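Local coordinates for malonyl acyl carrier protein transacylase (Streptococcus pneumoniae, PDB 3IM8) that probably transfers the malonyl group of malonyl-CoA to holo-acyl carrier protein, giving malonyl-ACP and free CoA for fatty acid synthesis, at residues S100-F105 with S220-P225; N229-V234 with A241-R246. One frame throughout, in Å; residues are numbered along the deposited sequence.

Contact 1. Residues S100-F105 with S220-P225; sequences SGALDF and SDFTCP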
loop_
_atom_site.group_PDB
_atom_site.type_symbol
_atom_site.label_atom_id
_atom_site.label_comp_id
_atom_site.label_asym_id
_atom_site.label_seq_id
_atom_site.Cartn_x
_atom_site.Cartn_y
_atom_site.Cartn_z
ATOM N N SER A 100 -3.233 -1.312 13.884
ATOM C CA SER A 100 -2.931 -0.272 14.853
ATOM C C SER A 100 -4.080 -0.062 15.797
ATOM O O SER A 100 -4.018 0.833 16.644
ATOM C CB SER A 100 -2.592 1.053 14.152
ATOM O OG SER A 100 -3.738 1.476 13.436
ATOM N N GLY A 101 -5.131 -0.869 15.640
ATOM C CA GLY A 101 -6.275 -0.884 16.548
ATOM C C GLY A 101 -7.360 0.092 16.145
ATOM O O GLY A 101 -8.501 0.003 16.644
ATOM N N ALA A 102 -7.033 1.040 15.262
ATOM C CA ALA A 102 -8.001 2.081 14.891
ATOM C C ALA A 102 -9.182 1.647 13.996
ATOM O O ALA A 102 -10.290 2.189 14.103
ATOM C CB ALA A 102 -7.312 3.294 14.300
ATOM N N LEU A 103 -8.963 0.672 13.130
ATOM C CA LEU A 103 -10.032 0.186 12.236
ATOM C C LEU A 103 -10.410 -1.276 12.529
ATOM O O LEU A 103 -9.521 -2.139 12.582
ATOM C CB LEU A 103 -9.594 0.390 10.775
ATOM C CG LEU A 103 -10.396 -0.147 9.580
ATOM C CD1 LEU A 103 -11.792 0.410 9.593
ATOM C CD2 LEU A 103 -9.629 0.277 8.309
ATOM N N ASP A 104 -11.706 -1.550 12.746
ATOM C CA ASP A 104 -12.192 -2.931 12.938
ATOM C C ASP A 104 -11.937 -3.768 11.662
ATOM O O ASP A 104 -12.064 -3.269 10.535
ATOM C CB ASP A 104 -13.692 -2.960 13.318
ATOM C CG ASP A 104 -14.309 -4.386 13.274
ATOM O OD1 ASP A 104 -14.114 -5.170 14.232
ATOM O OD2 ASP A 104 -15.012 -4.734 12.288
ATOM N N PHE A 105 -11.565 -5.024 11.851
ATOM C CA PHE A 105 -11.202 -5.828 10.719
ATOM C C PHE A 105 -12.361 -6.010 9.722
ATOM O O PHE A 105 -12.190 -5.794 8.503
ATOM C CB PHE A 105 -10.698 -7.188 11.177
ATOM C CG PHE A 105 -10.488 -8.132 10.056
ATOM C CD1 PHE A 105 -9.616 -7.807 9.032
ATOM C CD2 PHE A 105 -11.171 -9.346 10.012
ATOM C CE1 PHE A 105 -9.383 -8.702 7.956
ATOM C CE2 PHE A 105 -10.977 -10.216 8.959
ATOM C CZ PHE A 105 -10.071 -9.882 7.917
ATOM N N SER A 220 -11.683 3.817 16.039
ATOM C CA SER A 220 -11.362 3.696 17.489
ATOM C C SER A 220 -10.037 4.345 17.796
ATOM O O SER A 220 -9.357 4.841 16.896
ATOM C CB SER A 220 -11.235 2.227 17.934
ATOM O OG SER A 220 -12.479 1.534 17.989
ATOM N N ASP A 221 -9.653 4.307 19.073
ATOM C CA ASP A 221 -8.348 4.792 19.520
ATOM C C ASP A 221 -7.214 3.942 18.919
ATOM O O ASP A 221 -7.361 2.714 18.822
ATOM C CB ASP A 221 -8.283 4.661 21.061
ATOM C CG ASP A 221 -8.964 5.823 21.797
ATOM O OD1 ASP A 221 -9.118 5.739 23.050
ATOM O OD2 ASP A 221 -9.293 6.832 21.133
ATOM N N PHE A 222 -6.104 4.573 18.536
ATOM C CA PHE A 222 -4.877 3.861 18.109
ATOM C C PHE A 222 -4.259 3.094 19.275
ATOM O O PHE A 222 -4.043 3.667 20.334
ATOM C CB PHE A 222 -3.825 4.826 17.532
ATOM C CG PHE A 222 -4.116 5.288 16.089
ATOM C CD1 PHE A 222 -4.667 6.543 15.839
ATOM C CD2 PHE A 222 -3.836 4.456 14.993
ATOM C CE1 PHE A 222 -4.912 6.977 14.526
ATOM C CE2 PHE A 222 -4.076 4.875 13.666
ATOM C CZ PHE A 222 -4.615 6.115 13.423
ATOM N N THR A 223 -3.961 1.818 19.092
ATOM C CA THR A 223 -3.282 1.082 20.125
ATOM C C THR A 223 -1.794 1.111 19.831
ATOM O O THR A 223 -0.965 0.826 20.688
ATOM C CB THR A 223 -3.903 -0.312 20.345
ATOM O OG1 THR A 223 -3.888 -1.077 19.133
ATOM C CG2 THR A 223 -5.380 -0.121 20.790
ATOM N N CYS A 224 -1.438 1.515 18.619
ATOM C CA CYS A 224 -0.049 1.774 18.340
ATOM C C CYS A 224 0.074 2.805 17.196
ATOM O O CYS A 224 -0.863 2.949 16.397
ATOM C CB CYS A 224 0.667 0.459 18.070
ATOM S SG CYS A 224 0.838 0.125 16.341
ATOM N N PRO A 225 1.181 3.567 17.171
ATOM C CA PRO A 225 1.292 4.665 16.248
ATOM C C PRO A 225 1.371 4.138 14.808
ATOM O O PRO A 225 2.019 3.106 14.560
ATOM C CB PRO A 225 2.595 5.366 16.645
ATOM C CG PRO A 225 2.907 4.863 18.090
ATOM C CD PRO A 225 2.296 3.487 18.136
#
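Ser100 and Ala102 meet Phe222 and its neighbours where two loops far apart in sequence join, largely through backbone hydrogen bonds to the carbonyls of Ser100 and Ala102, just past the end of helix 92-99. Ser100 O receives two backbone N-H groups: Thr223 N at 2.6 Å, tilted 22° from the carbonyl plane, and, weakly, Cys224 N. Two residues on, Ser220 N meets Ala102 O at 2.9 Å, almost straight and on a lone pair of the carbonyl. Between these two points Phe222 leans back over the loop. With CG beside its own backbone N (chi1 -78°), the ring lies with one face against the Ala102 methyl, a CH-pi contact with CB 3.8 Å from the ring centroid. Ser100 meets the ring at its edge, its OG 3.4 Å from Phe222 CD2, while that hydroxyl turns back to its own helix, where the carbonyls of Leu97 and Ala96 share its one proton. Gly101, at a positive phi that suits glycine, presents its CA to Thr223 OG1 at 3.5 Å. The 220-225 segment thus lies against the C-terminal end of helix 92-99, at the turn into helix 105-122, and Pro225 is joined by a backbone hydrogen bond to Val86 of strand 85-88.

Contact 2. Residues N229-V234 with A241-R246; sequences NTEAAV and AQLLTR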
loop_
_atom_site.group_PDB
_atom_site.type_symbol
_atom_site.label_atom_id
_atom_site.label_comp_id
_atom_site.label_asym_id
_atom_site.label_seq_id
_atom_site.Cartn_x
_atom_site.Cartn_y
_atom_site.Cartn_z
ATOM N N ASN A 229 0.592 7.596 4.829
ATOM C CA ASN A 229 1.168 7.766 3.492
ATOM C C ASN A 229 1.212 9.222 3.023
ATOM O O ASN A 229 2.187 9.684 2.393
ATOM C CB ASN A 229 0.321 6.952 2.489
ATOM C CG ASN A 229 0.596 5.439 2.537
ATOM O OD1 ASN A 229 1.550 4.925 3.196
ATOM N ND2 ASN A 229 -0.215 4.727 1.815
ATOM N N THR A 230 0.132 9.936 3.339
ATOM C CA THR A 230 -0.120 11.259 2.748
ATOM C C THR A 230 0.799 12.310 3.374
ATOM O O THR A 230 1.572 12.995 2.646
ATOM C CB THR A 230 -1.626 11.638 2.841
ATOM O OG1 THR A 230 -2.412 10.575 2.305
ATOM C CG2 THR A 230 -1.903 12.923 2.114
ATOM N N GLU A 231 0.779 12.363 4.713
ATOM C CA GLU A 231 1.521 13.392 5.437
ATOM C C GLU A 231 2.889 12.922 5.902
ATOM O O GLU A 231 3.682 13.725 6.355
ATOM C CB GLU A 231 0.734 13.864 6.656
ATOM C CG GLU A 231 -0.648 14.451 6.335
ATOM C CD GLU A 231 -0.607 15.913 5.873
ATOM O OE1 GLU A 231 -0.160 16.234 4.739
ATOM O OE2 GLU A 231 -1.077 16.758 6.665
ATOM N N ALA A 232 3.176 11.625 5.740
ATOM C CA ALA A 232 4.396 10.999 6.281
ATOM C C ALA A 232 4.538 11.434 7.743
ATOM O O ALA A 232 5.569 11.945 8.138
ATOM C CB ALA A 232 5.602 11.366 5.467
ATOM N N ALA A 233 3.480 11.224 8.533
ATOM C CA ALA A 233 3.480 11.610 9.943
ATOM C C ALA A 233 2.595 10.637 10.700
ATOM O O ALA A 233 1.783 9.929 10.082
ATOM C CB ALA A 233 2.948 13.049 10.082
ATOM N N VAL A 234 2.717 10.601 12.015
ATOM C CA VAL A 234 1.920 9.684 12.856
ATOM C C VAL A 234 0.511 10.184 12.783
ATOM O O VAL A 234 0.249 11.363 13.067
ATOM C CB VAL A 234 2.348 9.688 14.351
ATOM C CG1 VAL A 234 1.316 8.977 15.246
ATOM C CG2 VAL A 234 3.781 9.085 14.506
ATOM N N ALA A 241 -10.302 9.830 8.425
ATOM C CA ALA A 241 -11.148 9.803 7.210
ATOM C C ALA A 241 -10.756 10.874 6.211
ATOM O O ALA A 241 -10.746 10.629 4.991
ATOM C CB ALA A 241 -12.521 9.994 7.580
ATOM N N GLN A 242 -10.413 12.058 6.736
ATOM C CA GLN A 242 -9.943 13.169 5.917
ATOM C C GLN A 242 -8.669 12.732 5.184
ATOM O O GLN A 242 -8.466 13.059 4.016
ATOM C CB GLN A 242 -9.619 14.400 6.794
ATOM C CG GLN A 242 -9.707 15.751 6.069
ATOM C CD GLN A 242 -8.352 16.396 5.631
ATOM O OE1 GLN A 242 -7.267 16.061 6.151
ATOM N NE2 GLN A 242 -8.437 17.365 4.684
ATOM N N LEU A 243 -7.805 12.011 5.898
ATOM C CA LEU A 243 -6.527 11.598 5.334
ATOM C C LEU A 243 -6.703 10.452 4.315
ATOM O O LEU A 243 -6.035 10.425 3.289
ATOM C CB LEU A 243 -5.536 11.238 6.460
ATOM C CG LEU A 243 -4.942 12.417 7.249
ATOM C CD1 LEU A 243 -4.200 11.999 8.563
ATOM C CD2 LEU A 243 -4.013 13.296 6.424
ATOM N N LEU A 244 -7.609 9.506 4.600
ATOM C CA LEU A 244 -7.850 8.409 3.676
ATOM C C LEU A 244 -8.549 8.924 2.412
ATOM O O LEU A 244 -8.288 8.460 1.298
ATOM C CB LEU A 244 -8.651 7.314 4.355
ATOM C CG LEU A 244 -7.848 6.618 5.449
ATOM C CD1 LEU A 244 -8.779 5.750 6.181
ATOM C CD2 LEU A 244 -6.630 5.841 4.901
ATOM N N THR A 245 -9.426 9.901 2.605
ATOM C CA THR A 245 -10.010 10.626 1.512
ATOM C C THR A 245 -8.968 11.193 0.565
ATOM O O THR A 245 -9.064 10.960 -0.613
ATOM C CB THR A 245 -10.944 11.701 2.023
ATOM O OG1 THR A 245 -12.085 11.047 2.565
ATOM C CG2 THR A 245 -11.364 12.649 0.881
ATOM N N ARG A 246 -7.965 11.906 1.080
ATOM C CA ARG A 246 -6.883 12.482 0.240
ATOM C C ARG A 246 -5.884 11.448 -0.279
ATOM O O ARG A 246 -5.333 11.611 -1.368
ATOM C CB ARG A 246 -6.164 13.611 0.962
ATOM C CG ARG A 246 -7.116 14.811 1.241
ATOM C CD ARG A 246 -6.348 16.068 1.582
ATOM N NE ARG A 246 -5.649 15.934 2.850
ATOM C CZ ARG A 246 -4.333 16.067 3.032
ATOM N NH1 ARG A 246 -3.502 16.318 2.038
ATOM N NH2 ARG A 246 -3.839 15.943 4.242
#
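Glu231 and Leu243 form the close apolar part of this contact, between a loop and the helix that follows it a few residues later. The Glu231 CG methylene sits 3.6 Å from Leu243 CD2, the two side chains crossing at about a right angle. Buried Thr230 packs against Arg246: its chi1 of -52° sets OG1 beside the backbone N and leaves CG2 anti to it, over a face of the guanidinium and 3.8 Å from Arg246 NH1. Against this tight side stands the exposed end of Glu231, where polar pairing is looser. Its carboxylate approaches the guanidinium at the edge, the two planes 87° apart, and Glu231 OE1 to Arg246 NH2, at 3.7 Å, is a long salt bridge rather than a two-pronged one. Glu250 is the stronger partner, bridging to Arg246 NH1 and also touching Thr230; together the carboxylates would be expected to balance the charge and hold the guanidinium in place. No hydrogen bond crosses between the segments. This is loop-to-helix packing within the FabD acyltransferase fold, near the predicted active-site pair His199 and Ser90, whose side chains lie about 7 and 9 Å from that of Thr230.

How the contacts relate
The two contacts follow one another along the chain, contact 1 closing at Pro225 before contact 2 opens at Asn229, and their centres lie 15 Å apart. They touch directly where Pro225 CB packs on Val234 CG1 at 4.1 Å. Three of the four segments belong to the connection from helix 204-215 to helix 240-247 or to that second helix; the fourth, 100-105, comes from the turn after helix 92-99. That helix also links them, for Phe222 of contact 1 and Leu244 beside contact 2 both pack on Leu97. One long connection is therefore held at an outlying turn and, further on, within about 7 to 9 Å, between side chains, of the predicted active-site residues His199 and Ser90.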